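Local atomic coordinates of oligopeptide ABC transporter, periplasmic oligopeptide-binding protein, putative (Thermotoga maritima MSB8, PDB entry 5IPW), a protein that probably captures oligopeptides in the periplasm and delivers them to an ABC transporter for import. Residues P150-I155 with G185-A190; V157-L162 with V167-S172; T442-G447 with S476-R481; M490-D495 with A515-I520. All blocks are in the same frame, centred on the assembly; numbering follows the deposited sequence.

Contact 1: P150-I155 with G185-A190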
loop_
_atom_site.group_PDB
_atom_site.type_symbol
_atom_site.label_atom_id
_atom_site.label_comp_id
_atom_site.label_asym_id
_atom_site.label_seq_id
_atom_site.Cartn_x
_atom_site.Cartn_y
_atom_site.Cartn_z
ATOM N N PRO A 150 3.551 12.215 12.896
ATOM C CA PRO A 150 3.859 11.486 11.672
ATOM C C PRO A 150 5.165 11.938 11.022
ATOM O O PRO A 150 5.628 13.055 11.247
ATOM C CB PRO A 150 2.671 11.811 10.763
ATOM C CG PRO A 150 2.236 13.162 11.202
ATOM C CD PRO A 150 2.493 13.222 12.681
ATOM N N ASP A 151 5.740 11.039 10.231
ATOM C CA ASP A 151 6.953 11.292 9.446
ATOM C C ASP A 151 7.032 12.713 8.860
ATOM O O ASP A 151 7.971 13.463 9.152
ATOM C CB ASP A 151 7.099 10.229 8.326
ATOM C CG ASP A 151 5.740 9.725 7.770
ATOM O OD1 ASP A 151 4.722 10.446 7.852
ATOM O OD2 ASP A 151 5.692 8.593 7.245
ATOM N N TRP A 152 6.039 13.073 8.051
ATOM C CA TRP A 152 6.013 14.369 7.363
ATOM C C TRP A 152 5.930 15.567 8.307
ATOM O O TRP A 152 6.444 16.632 7.983
ATOM C CB TRP A 152 4.861 14.433 6.342
ATOM C CG TRP A 152 3.493 14.303 6.949
ATOM C CD1 TRP A 152 2.797 13.152 7.154
ATOM C CD2 TRP A 152 2.669 15.361 7.437
ATOM N NE1 TRP A 152 1.592 13.425 7.737
ATOM C CE2 TRP A 152 1.487 14.777 7.926
ATOM C CE3 TRP A 152 2.817 16.746 7.512
ATOM C CZ2 TRP A 152 0.458 15.527 8.480
ATOM C CZ3 TRP A 152 1.791 17.493 8.062
ATOM C CH2 TRP A 152 0.629 16.882 8.539
ATOM N N TYR A 153 5.280 15.411 9.458
ATOM C CA TYR A 153 5.188 16.517 10.419
ATOM C C TYR A 153 6.491 16.735 11.193
ATOM O O TYR A 153 6.772 17.855 11.616
ATOM C CB TYR A 153 4.034 16.309 11.402
ATOM C CG TYR A 153 3.746 17.519 12.281
ATOM C CD1 TYR A 153 2.868 18.523 11.865
ATOM C CD2 TYR A 153 4.351 17.661 13.526
ATOM C CE1 TYR A 153 2.602 19.626 12.668
ATOM C CE2 TYR A 153 4.091 18.757 14.338
ATOM C CZ TYR A 153 3.216 19.738 13.907
ATOM O OH TYR A 153 2.955 20.825 14.712
ATOM N N ASN A 154 7.275 15.672 11.383
ATOM C CA ASN A 154 8.560 15.770 12.087
ATOM C C ASN A 154 9.617 16.484 11.256
ATOM O O ASN A 154 10.515 17.124 11.806
ATOM C CB ASN A 154 9.049 14.393 12.540
ATOM C CG ASN A 154 8.318 13.899 13.779
ATOM O OD1 ASN A 154 7.933 14.692 14.641
ATOM N ND2 ASN A 154 8.124 12.586 13.875
ATOM N N ILE A 155 9.513 16.381 9.936
ATOM C CA ILE A 155 10.173 17.350 9.077
ATOM C C ILE A 155 9.408 18.636 9.368
ATOM O O ILE A 155 8.179 18.620 9.403
ATOM C CB ILE A 155 10.064 16.989 7.584
ATOM C CG1 ILE A 155 10.683 15.608 7.333
ATOM C CG2 ILE A 155 10.738 18.060 6.730
ATOM C CD1 ILE A 155 10.810 15.229 5.874
ATOM N N GLY A 185 -2.490 9.560 3.013
ATOM C CA GLY A 185 -2.927 10.153 4.276
ATOM C C GLY A 185 -4.173 11.010 4.207
ATOM O O GLY A 185 -4.831 11.105 3.165
ATOM N N GLY A 186 -4.477 11.655 5.334
ATOM C CA GLY A 186 -5.742 12.378 5.530
ATOM C C GLY A 186 -5.636 13.891 5.403
ATOM O O GLY A 186 -6.201 14.637 6.228
ATOM N N PHE A 187 -4.962 14.340 4.343
ATOM C CA PHE A 187 -4.657 15.758 4.162
ATOM C C PHE A 187 -5.862 16.618 3.780
ATOM O O PHE A 187 -5.740 17.840 3.659
ATOM C CB PHE A 187 -3.501 15.925 3.169
ATOM C CG PHE A 187 -2.223 15.328 3.669
ATOM C CD1 PHE A 187 -1.407 16.040 4.536
ATOM C CD2 PHE A 187 -1.870 14.031 3.343
ATOM C CE1 PHE A 187 -0.245 15.480 5.042
ATOM C CE2 PHE A 187 -0.707 13.465 3.840
ATOM C CZ PHE A 187 0.108 14.189 4.692
ATOM N N THR A 188 -7.027 15.991 3.630
ATOM C CA THR A 188 -8.256 16.723 3.378
ATOM C C THR A 188 -8.735 17.469 4.614
ATOM O O THR A 188 -9.580 18.351 4.517
ATOM C CB THR A 188 -9.367 15.787 2.888
ATOM O OG1 THR A 188 -9.534 14.718 3.821
ATOM C CG2 THR A 188 -9.002 15.218 1.516
ATOM N N GLY A 189 -8.210 17.103 5.778
ATOM C CA GLY A 189 -8.453 17.860 7.007
ATOM C C GLY A 189 -9.650 17.357 7.788
ATOM O O GLY A 189 -10.046 16.205 7.650
ATOM N N ALA A 190 -10.222 18.232 8.612
ATOM C CA ALA A 190 -11.345 17.873 9.470
ATOM C C ALA A 190 -12.239 19.093 9.694
ATOM O O ALA A 190 -11.793 20.227 9.530
ATOM C CB ALA A 190 -10.828 17.332 10.795
#
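Trp152 and Phe187 carry this contact alone, their side chains reaching past one another in opposite directions. Phe187 leads with one corner of its ring: CE1 stands 3.4 Å above the plane of the Trp152 indole, over its centre, and beside it Phe187 CZ lies 3.5 Å from Trp152 NE1. The two rings meet obliquely, the planes at 58° and the centroid of the five-membered ring 4.8 Å from that of the phenyl. Over the other indole face lie Pro150 CG, toward the rim, and Tyr153 CB, so the indole is gripped between its own helical turn and Phe187. Trp152 CG sits between the backbone N and the carbonyl carbon (chi1 62°), which lays the flat ring back over Pro150. The fold element on one side is the single turn of helix 151-154, with Pro150 at its N-cap position, just before the hairpin strand 157-163; on the other it is a type I beta turn from Gly186 to Gly189, closed by Gly189 N to Gly186 O at 3.2 Å. This turn presents Phe187 to a larger aromatic cluster, where Phe178 and Trp135 meet its ring edge-to-face and Leu84 packs beside it. Away from this ring pair the helical turn is looser: Asp151 and Asn154 are exposed, the first touching Lys181 and the second Lys149. Asp151 OD1 turns back to accept Trp152 N at 2.9 Å, on the anti side of the carboxylate, tying this solvent-facing side chain to the backbone of the buried tryptophan.

Contact 2: V157-L162 with V167-S172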
loop_
_atom_site.group_PDB
_atom_site.type_symbol
_atom_site.label_atom_id
_atom_site.label_comp_id
_atom_site.label_asym_id
_atom_site.label_seq_id
_atom_site.Cartn_x
_atom_site.Cartn_y
_atom_site.Cartn_z
ATOM N N VAL A 157 7.245 21.769 9.190
ATOM C CA VAL A 157 6.239 22.179 8.207
ATOM C C VAL A 157 5.393 23.357 8.691
ATOM O O VAL A 157 4.953 23.392 9.842
ATOM C CB VAL A 157 5.316 21.001 7.805
ATOM C CG1 VAL A 157 4.440 20.550 8.968
ATOM C CG2 VAL A 157 4.466 21.372 6.594
ATOM N N LYS A 158 5.175 24.316 7.793
ATOM C CA LYS A 158 4.279 25.440 8.042
ATOM C C LYS A 158 3.132 25.364 7.034
ATOM O O LYS A 158 3.364 25.253 5.828
ATOM C CB LYS A 158 5.028 26.775 7.908
ATOM C CG LYS A 158 4.852 27.720 9.092
ATOM C CD LYS A 158 3.405 28.155 9.298
ATOM C CE LYS A 158 3.187 28.743 10.688
ATOM N NZ LYS A 158 1.775 28.587 11.143
ATOM N N VAL A 159 1.902 25.415 7.537
ATOM C CA VAL A 159 0.715 25.276 6.703
ATOM C C VAL A 159 -0.225 26.460 6.897
ATOM O O VAL A 159 -0.572 26.810 8.025
ATOM C CB VAL A 159 -0.022 23.952 7.011
ATOM C CG1 VAL A 159 -1.310 23.835 6.207
ATOM C CG2 VAL A 159 0.884 22.769 6.698
ATOM N N GLU A 160 -0.647 27.061 5.789
ATOM C CA GLU A 160 -1.494 28.245 5.844
ATOM C C GLU A 160 -2.481 28.309 4.681
ATOM O O GLU A 160 -2.212 27.827 3.583
ATOM C CB GLU A 160 -0.631 29.516 5.883
ATOM C CG GLU A 160 0.609 29.475 4.991
ATOM C CD GLU A 160 1.352 30.803 4.902
ATOM O OE1 GLU A 160 2.413 30.841 4.238
ATOM O OE2 GLU A 160 0.886 31.807 5.487
ATOM N N ALA A 161 -3.634 28.907 4.943
ATOM C CA ALA A 161 -4.627 29.121 3.915
ATOM C C ALA A 161 -4.343 30.455 3.246
ATOM O O ALA A 161 -4.687 31.510 3.785
ATOM C CB ALA A 161 -6.026 29.103 4.515
ATOM N N LEU A 162 -3.700 30.408 2.081
ATOM C CA LEU A 162 -3.438 31.619 1.290
ATOM C C LEU A 162 -4.754 32.315 0.944
ATOM O O LEU A 162 -4.822 33.531 0.899
ATOM C CB LEU A 162 -2.650 31.286 0.023
ATOM C CG LEU A 162 -1.241 30.731 0.258
ATOM C CD1 LEU A 162 -0.673 30.140 -1.023
ATOM C CD2 LEU A 162 -0.310 31.797 0.814
ATOM N N VAL A 167 -4.266 26.155 -0.120
ATOM C CA VAL A 167 -3.517 25.759 1.064
ATOM C C VAL A 167 -2.067 25.551 0.653
ATOM O O VAL A 167 -1.784 24.991 -0.413
ATOM C CB VAL A 167 -4.099 24.483 1.733
ATOM C CG1 VAL A 167 -4.191 23.319 0.757
ATOM C CG2 VAL A 167 -3.289 24.088 2.969
ATOM N N LYS A 168 -1.161 26.015 1.508
ATOM C CA LYS A 168 0.265 25.978 1.239
ATOM C C LYS A 168 0.959 25.183 2.329
ATOM O O LYS A 168 0.808 25.483 3.508
ATOM C CB LYS A 168 0.821 27.409 1.186
ATOM C CG LYS A 168 2.342 27.519 1.134
ATOM C CD LYS A 168 2.797 28.968 1.003
ATOM C CE LYS A 168 4.313 29.095 1.100
ATOM N NZ LYS A 168 4.808 30.380 0.537
ATOM N N PHE A 169 1.703 24.163 1.922
ATOM C CA PHE A 169 2.561 23.404 2.823
ATOM C C PHE A 169 3.992 23.832 2.548
ATOM O O PHE A 169 4.504 23.573 1.462
ATOM C CB PHE A 169 2.436 21.899 2.556
ATOM C CG PHE A 169 1.091 21.320 2.906
ATOM C CD1 PHE A 169 0.020 21.435 2.032
ATOM C CD2 PHE A 169 0.903 20.630 4.097
ATOM C CE1 PHE A 169 -1.213 20.894 2.347
ATOM C CE2 PHE A 169 -0.331 20.088 4.417
ATOM C CZ PHE A 169 -1.390 20.220 3.541
ATOM N N GLU A 170 4.624 24.503 3.510
ATOM C CA GLU A 170 6.032 24.890 3.389
ATOM C C GLU A 170 6.863 24.070 4.358
ATOM O O GLU A 170 6.700 24.177 5.575
ATOM C CB GLU A 170 6.230 26.382 3.672
ATOM C CG GLU A 170 7.687 26.839 3.599
ATOM C CD GLU A 170 7.838 28.345 3.452
ATOM O OE1 GLU A 170 8.783 28.782 2.758
ATOM O OE2 GLU A 170 7.009 29.091 4.020
ATOM N N PHE A 171 7.753 23.250 3.812
ATOM C CA PHE A 171 8.657 22.445 4.624
ATOM C C PHE A 171 9.991 23.167 4.827
ATOM O O PHE A 171 10.370 24.022 4.028
ATOM C CB PHE A 171 8.897 21.090 3.957
ATOM C CG PHE A 171 7.706 20.180 3.983
ATOM C CD1 PHE A 171 7.450 19.396 5.093
ATOM C CD2 PHE A 171 6.845 20.101 2.896
ATOM C CE1 PHE A 171 6.354 18.550 5.125
ATOM C CE2 PHE A 171 5.748 19.256 2.920
ATOM C CZ PHE A 171 5.502 18.480 4.038
ATOM N N SER A 172 10.694 22.830 5.905
ATOM C CA SER A 172 12.074 23.276 6.075
ATOM C C SER A 172 12.939 22.369 5.218
ATOM O O SER A 172 13.015 21.183 5.503
ATOM C CB SER A 172 12.508 23.174 7.537
ATOM O OG SER A 172 12.181 21.910 8.089
#
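Lys168 lies beside Glu160 on the outer face of this strand pair, its chain extended from CG to NZ. The two point the same way: Glu160 OE1 runs along the methylenes, 3.8 Å from Lys168 CD, yet stays 4.4 Å from Lys168 NZ, beyond a salt bridge. Leu162 CD1 closes over Lys168 CB from the corner of the chain. Beneath them Lys168 N gives a bond of 2.9 Å to Glu160 O, and Glu160 N returns one to Lys168 O. Lys158 and Glu170 repeat the pairing with two straighter bonds, both 2.7 Å between N and O. Val157 dominates the inner face. Its CG2, swung opposite the backbone N, rests over the face of the Phe171 ring, 3.9 Å from the centroid, in a CH-pi contact. Phe171 also meets Tyr175 and Phe178 edge-to-face, and a serine in its place would probably strip Val157 of this cover and open a gap beside both rings. Further along the inner face, Val159 CG2 packs 3.4 Å from Phe169 CD2. The arrangement is an antiparallel beta hairpin, in which strand 157-163 forms the margin of a five-stranded antiparallel sheet and strand 166-171 joins it to strand 110-115, with helix 129-140 packed against the inner face.

Contact 3: T442-G447 with S476-R481; sequences TITVTG and SLFYER
Thr444 is the first residue of the strand to meet Phe478, and it does so twice. Its CG2 packs 3.7 Å from Phe478 CD1, crossing the phenyl obliquely, while Thr444 O lies at the ring's edge, near its plane, 3.7 Å from Phe478 CE1. The hydroxyl takes no part in this, since Thr444 OG1 bonds Glu471 OE1. Val445 turns its side chain away to the other sheet face, toward His450 and Val451 of helix 448-462, so that its main chain is what approaches: Val445 C comes within 3.6 Å of Phe478 CE1. Thr446 then covers the ring. Its CG2 stands 3.6 Å from the centroid of the Phe478 ring and only 8° off the normal, a CH-pi contact; with OG1 opposite the backbone N (chi1 178°), the hydroxyl bonds Leu473 O and the methyl is left to face the phenyl. Phe478 itself reaches straight out from its helix to fill the space between these threonines and Met490. An alanine here is likely to leave both threonine methyls without their partner and a gap between helix and sheet. The strands on each side of 440-445 run parallel to it, and helix 475-484 leads from one, 467-472, to the other, 489-494, so the contact packs the helix of a beta-alpha-beta crossover on strand 440-445, which it bridges, in an alpha/beta layer as in periplasmic binding proteins.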
loop_
_atom_site.group_PDB
_atom_site.type_symbol
_atom_site.label_atom_id
_atom_site.label_comp_id
_atom_site.label_asym_id
_atom_site.label_seq_id
_atom_site.Cartn_x
_atom_site.Cartn_y
_atom_site.Cartn_z
ATOM N N THR A 442 23.647 -23.381 6.053
ATOM C CA THR A 442 22.319 -23.555 6.621
ATOM C C THR A 442 21.400 -22.407 6.203
ATOM O O THR A 442 21.764 -21.237 6.309
ATOM C CB THR A 442 22.390 -23.637 8.157
ATOM O OG1 THR A 442 22.922 -24.911 8.538
ATOM C CG2 THR A 442 21.009 -23.474 8.787
ATOM N N ILE A 443 20.212 -22.765 5.723
ATOM C CA ILE A 443 19.175 -21.793 5.420
ATOM C C ILE A 443 18.344 -21.601 6.672
ATOM O O ILE A 443 17.775 -22.555 7.206
ATOM C CB ILE A 443 18.258 -22.260 4.273
ATOM C CG1 ILE A 443 19.065 -22.428 2.983
ATOM C CG2 ILE A 443 17.125 -21.261 4.054
ATOM C CD1 ILE A 443 18.316 -23.142 1.879
ATOM N N THR A 444 18.283 -20.357 7.132
ATOM C CA THR A 444 17.522 -20.006 8.312
ATOM C C THR A 444 16.174 -19.446 7.902
ATOM O O THR A 444 16.104 -18.490 7.124
ATOM C CB THR A 444 18.250 -18.932 9.130
ATOM O OG1 THR A 444 19.591 -19.359 9.384
ATOM C CG2 THR A 444 17.524 -18.672 10.455
ATOM N N VAL A 445 15.109 -20.040 8.437
ATOM C CA VAL A 445 13.754 -19.559 8.197
ATOM C C VAL A 445 12.997 -19.452 9.508
ATOM O O VAL A 445 13.463 -19.913 10.548
ATOM C CB VAL A 445 12.968 -20.496 7.248
ATOM C CG1 VAL A 445 13.782 -20.809 6.005
ATOM C CG2 VAL A 445 12.578 -21.796 7.943
ATOM N N THR A 446 11.821 -18.838 9.445
ATOM C CA THR A 446 10.858 -18.896 10.539
ATOM C C THR A 446 9.465 -19.102 9.944
ATOM O O THR A 446 9.025 -18.334 9.088
ATOM C CB THR A 446 10.929 -17.651 11.448
ATOM O OG1 THR A 446 9.939 -17.747 12.478
ATOM C CG2 THR A 446 10.734 -16.366 10.657
ATOM N N GLY A 447 8.801 -20.175 10.366
ATOM C CA GLY A 447 7.472 -20.517 9.863
ATOM C C GLY A 447 7.456 -21.763 8.998
ATOM O O GLY A 447 8.209 -21.869 8.023
ATOM N N SER A 476 11.450 -14.529 17.413
ATOM C CA SER A 476 12.371 -13.609 18.079
ATOM C C SER A 476 13.826 -14.078 18.039
ATOM O O SER A 476 14.733 -13.247 18.036
ATOM C CB SER A 476 11.945 -13.343 19.529
ATOM O OG SER A 476 12.418 -14.353 20.402
ATOM N N LEU A 477 14.050 -15.392 18.025
ATOM C CA LEU A 477 15.406 -15.922 17.910
ATOM C C LEU A 477 15.939 -15.679 16.502
ATOM O O LEU A 477 17.096 -15.308 16.322
ATOM C CB LEU A 477 15.453 -17.421 18.239
ATOM C CG LEU A 477 16.855 -18.062 18.261
ATOM C CD1 LEU A 477 17.699 -17.520 19.405
ATOM C CD2 LEU A 477 16.763 -19.575 18.361
ATOM N N PHE A 478 15.075 -15.910 15.518
ATOM C CA PHE A 478 15.332 -15.583 14.115
ATOM C C PHE A 478 15.840 -14.150 13.972
ATOM O O PHE A 478 16.822 -13.904 13.277
ATOM C CB PHE A 478 14.025 -15.777 13.329
ATOM C CG PHE A 478 14.127 -15.509 11.852
ATOM C CD1 PHE A 478 14.516 -16.513 10.973
ATOM C CD2 PHE A 478 13.774 -14.276 11.332
ATOM C CE1 PHE A 478 14.588 -16.277 9.608
ATOM C CE2 PHE A 478 13.842 -14.035 9.971
ATOM C CZ PHE A 478 14.251 -15.034 9.107
ATOM N N TYR A 479 15.173 -13.210 14.643
ATOM C CA TYR A 479 15.521 -11.793 14.548
ATOM C C TYR A 479 16.799 -11.447 15.301
ATOM O O TYR A 479 17.548 -10.564 14.874
ATOM C CB TYR A 479 14.373 -10.906 15.052
ATOM C CG TYR A 479 13.315 -10.609 14.014
ATOM C CD1 TYR A 479 13.633 -9.925 12.839
ATOM C CD2 TYR A 479 11.989 -10.987 14.213
ATOM C CE1 TYR A 479 12.668 -9.650 11.885
ATOM C CE2 TYR A 479 11.015 -10.712 13.267
ATOM C CZ TYR A 479 11.360 -10.049 12.104
ATOM O OH TYR A 479 10.389 -9.776 11.171
ATOM N N GLU A 480 17.034 -12.126 16.421
ATOM C CA GLU A 480 18.244 -11.908 17.222
ATOM C C GLU A 480 19.492 -12.465 16.530
ATOM O O GLU A 480 20.558 -11.848 16.557
ATOM C CB GLU A 480 18.070 -12.478 18.634
ATOM C CG GLU A 480 17.243 -11.551 19.526
ATOM C CD GLU A 480 16.820 -12.158 20.858
ATOM O OE1 GLU A 480 17.410 -13.176 21.280
ATOM O OE2 GLU A 480 15.888 -11.595 21.485
ATOM N N ARG A 481 19.342 -13.619 15.891
ATOM C CA ARG A 481 20.377 -14.152 15.011
ATOM C C ARG A 481 20.693 -13.182 13.865
ATOM O O ARG A 481 21.853 -12.981 13.525
ATOM C CB ARG A 481 19.938 -15.495 14.429
ATOM C CG ARG A 481 19.838 -16.619 15.441
ATOM C CD ARG A 481 21.188 -17.212 15.789
ATOM N NE ARG A 481 21.052 -18.317 16.738
ATOM C CZ ARG A 481 20.765 -19.582 16.418
ATOM N NH1 ARG A 481 20.580 -19.954 15.149
ATOM N NH2 ARG A 481 20.670 -20.493 17.382
#

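Contact 4: M490-D495 with A515-I520; sequences MVWNMD and ADFWYI
Asp516 holds its carboxylate between two partners: OD1 forms a salt bridge with Arg340 NH2, while OD2 accepts Trp518 N at 3.2 Å, met from above the carboxylate plane, in an Asx turn. Arg340 also gives its NE to Asn493 O, so one guanidinium ties the loop 515-520 to the strand. The turn fixes the backbone round Phe517, whose ring is the piece that enters the contact. Phe517 CE2 directs an edge at the face of Trp492, 3.7 Å from Trp492 CG; the planes stand at 70° and the approach is an offset edge-to-face one, toward the rim of the indole. Asn493 ND2 lies over the opposite indole face. Met490 comes to the phenyl from another side, its CB 4.1 Å from Phe517 CB. Because the methionine chain bends at chi2 (-76°), Met490 SD stands above the ring face but at a distance, 5.2 Å from the Phe517 centroid, a Met-aromatic contact. The phenylalanine thus plugs the angle between two alternate residues of one strand. Around this plug, Ala482 of helix 475-484 touches both Met490 and Phe517, Ser342 of strand 340-343 touches Phe517, and the loop runs on to helix 523-534.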
loop_
_atom_site.group_PDB
_atom_site.type_symbol
_atom_site.label_atom_id
_atom_site.label_comp_id
_atom_site.label_asym_id
_atom_site.label_seq_id
_atom_site.Cartn_x
_atom_site.Cartn_y
_atom_site.Cartn_z
ATOM N N MET A 490 19.217 -16.099 5.147
ATOM C CA MET A 490 17.914 -15.767 5.728
ATOM C C MET A 490 16.846 -15.702 4.640
ATOM O O MET A 490 17.032 -15.013 3.622
ATOM C CB MET A 490 17.976 -14.384 6.386
ATOM C CG MET A 490 18.818 -14.294 7.645
ATOM S SD MET A 490 17.972 -15.018 9.055
ATOM C CE MET A 490 18.982 -14.435 10.401
ATOM N N VAL A 491 15.722 -16.385 4.854
ATOM C CA VAL A 491 14.580 -16.236 3.948
ATOM C C VAL A 491 13.498 -15.352 4.574
ATOM O O VAL A 491 13.252 -15.379 5.790
ATOM C CB VAL A 491 13.976 -17.589 3.453
ATOM C CG1 VAL A 491 15.048 -18.665 3.321
ATOM C CG2 VAL A 491 12.833 -18.065 4.336
ATOM N N TRP A 492 12.858 -14.570 3.714
ATOM C CA TRP A 492 11.738 -13.721 4.096
ATOM C C TRP A 492 10.907 -13.487 2.846
ATOM O O TRP A 492 11.410 -13.649 1.728
ATOM C CB TRP A 492 12.252 -12.384 4.628
ATOM C CG TRP A 492 11.248 -11.568 5.393
ATOM C CD1 TRP A 492 10.637 -10.412 4.985
ATOM C CD2 TRP A 492 10.768 -11.827 6.713
ATOM N NE1 TRP A 492 9.802 -9.945 5.970
ATOM C CE2 TRP A 492 9.866 -10.796 7.041
ATOM C CE3 TRP A 492 11.014 -12.832 7.651
ATOM C CZ2 TRP A 492 9.207 -10.748 8.262
ATOM C CZ3 TRP A 492 10.359 -12.780 8.861
ATOM C CH2 TRP A 492 9.464 -11.749 9.156
ATOM N N ASN A 493 9.645 -13.107 3.027
ATOM C CA ASN A 493 8.816 -12.716 1.891
ATOM C C ASN A 493 9.323 -11.402 1.333
ATOM O O ASN A 493 10.293 -10.840 1.832
ATOM C CB ASN A 493 7.347 -12.600 2.289
ATOM C CG ASN A 493 7.095 -11.493 3.299
ATOM O OD1 ASN A 493 7.408 -10.323 3.057
ATOM N ND2 ASN A 493 6.530 -11.859 4.441
ATOM N N MET A 494 8.669 -10.910 0.293
ATOM C CA MET A 494 8.999 -9.602 -0.236
ATOM C C MET A 494 7.724 -8.866 -0.611
ATOM O O MET A 494 7.439 -8.657 -1.783
ATOM C CB MET A 494 9.921 -9.746 -1.438
ATOM C CG MET A 494 10.511 -8.437 -1.927
ATOM S SD MET A 494 10.818 -8.513 -3.694
ATOM C CE MET A 494 11.488 -6.875 -3.967
ATOM N N ASP A 495 6.960 -8.477 0.401
ATOM C CA ASP A 495 5.743 -7.686 0.192
ATOM C C ASP A 495 6.086 -6.230 -0.098
ATOM O O ASP A 495 7.256 -5.870 -0.172
ATOM C CB ASP A 495 4.781 -7.818 1.385
ATOM C CG ASP A 495 5.450 -7.534 2.722
ATOM O OD1 ASP A 495 6.615 -7.077 2.738
ATOM O OD2 ASP A 495 4.811 -7.792 3.764
ATOM N N ALA A 515 17.184 -2.235 8.697
ATOM C CA ALA A 515 17.708 -2.784 7.458
ATOM C C ALA A 515 16.991 -4.068 7.084
ATOM O O ALA A 515 16.480 -4.787 7.948
ATOM C CB ALA A 515 19.195 -3.048 7.601
ATOM N N ASP A 516 16.947 -4.348 5.785
ATOM C CA ASP A 516 16.521 -5.654 5.317
ATOM C C ASP A 516 17.660 -6.633 5.496
ATOM O O ASP A 516 18.819 -6.245 5.573
ATOM C CB ASP A 516 16.125 -5.626 3.845
ATOM C CG ASP A 516 15.492 -6.928 3.400
ATOM O OD1 ASP A 516 14.303 -7.145 3.727
ATOM O OD2 ASP A 516 16.184 -7.750 2.758
ATOM N N PHE A 517 17.321 -7.909 5.533
ATOM C CA PHE A 517 18.303 -8.949 5.751
ATOM C C PHE A 517 19.465 -8.923 4.770
ATOM O O PHE A 517 20.598 -9.205 5.170
ATOM C CB PHE A 517 17.637 -10.319 5.709
ATOM C CG PHE A 517 16.579 -10.497 6.748
ATOM C CD1 PHE A 517 16.883 -10.341 8.086
ATOM C CD2 PHE A 517 15.281 -10.806 6.391
ATOM C CE1 PHE A 517 15.912 -10.496 9.052
ATOM C CE2 PHE A 517 14.303 -10.964 7.355
ATOM C CZ PHE A 517 14.620 -10.814 8.687
ATOM N N TRP A 518 19.204 -8.582 3.505
ATOM C CA TRP A 518 20.232 -8.745 2.465
ATOM C C TRP A 518 21.435 -7.820 2.645
ATOM O O TRP A 518 22.534 -8.178 2.251
ATOM C CB TRP A 518 19.656 -8.673 1.028
ATOM C CG TRP A 518 19.309 -7.301 0.473
ATOM C CD1 TRP A 518 18.078 -6.717 0.452
ATOM C CD2 TRP A 518 20.192 -6.391 -0.198
ATOM N NE1 TRP A 518 18.142 -5.488 -0.156
ATOM C CE2 TRP A 518 19.427 -5.263 -0.569
ATOM C CE3 TRP A 518 21.556 -6.409 -0.506
ATOM C CZ2 TRP A 518 19.984 -4.153 -1.218
ATOM C CZ3 TRP A 518 22.112 -5.298 -1.158
ATOM C CH2 TRP A 518 21.323 -4.190 -1.501
ATOM N N TYR A 519 21.246 -6.660 3.269
ATOM C CA TYR A 519 22.375 -5.772 3.534
ATOM C C TYR A 519 22.608 -5.498 5.008
ATOM O O TYR A 519 23.326 -4.562 5.349
ATOM C CB TYR A 519 22.219 -4.450 2.783
ATOM C CG TYR A 519 21.019 -3.618 3.164
ATOM C CD1 TYR A 519 21.081 -2.700 4.205
ATOM C CD2 TYR A 519 19.835 -3.724 2.456
ATOM C CE1 TYR A 519 19.987 -1.928 4.540
ATOM C CE2 TYR A 519 18.739 -2.956 2.781
ATOM C CZ TYR A 519 18.817 -2.062 3.824
ATOM O OH TYR A 519 17.727 -1.295 4.154
ATOM N N ILE A 520 22.042 -6.323 5.880
ATOM C CA ILE A 520 22.028 -6.005 7.306
ATOM C C ILE A 520 23.441 -5.951 7.899
ATOM O O ILE A 520 23.754 -5.047 8.669
ATOM C CB ILE A 520 21.091 -6.951 8.102
ATOM C CG1 ILE A 520 20.850 -6.398 9.504
ATOM C CG2 ILE A 520 21.632 -8.368 8.178
ATOM C CD1 ILE A 520 19.714 -7.089 10.223
#

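The four contacts fall into two pairs. Contacts 1 and 2 have centres 12 Å apart and touch: helix 151-154 runs straight into strand 157-163, and Trp152 and Ile155 pack on Phe171. The hairpin of contact 2 falls between the two segments of contact 1 in sequence. Contacts 3 and 4, 11 Å apart between centres, follow later in the chain and share one mixed sheet, in which strands 440-445 and 489-494 are neighbours, probably bonded through Thr444 O and Val491 N. Between the pairs, centres lie 29 to 46 Å apart and nothing touches, consistent with their lying in separate lobes of a periplasmic binding protein.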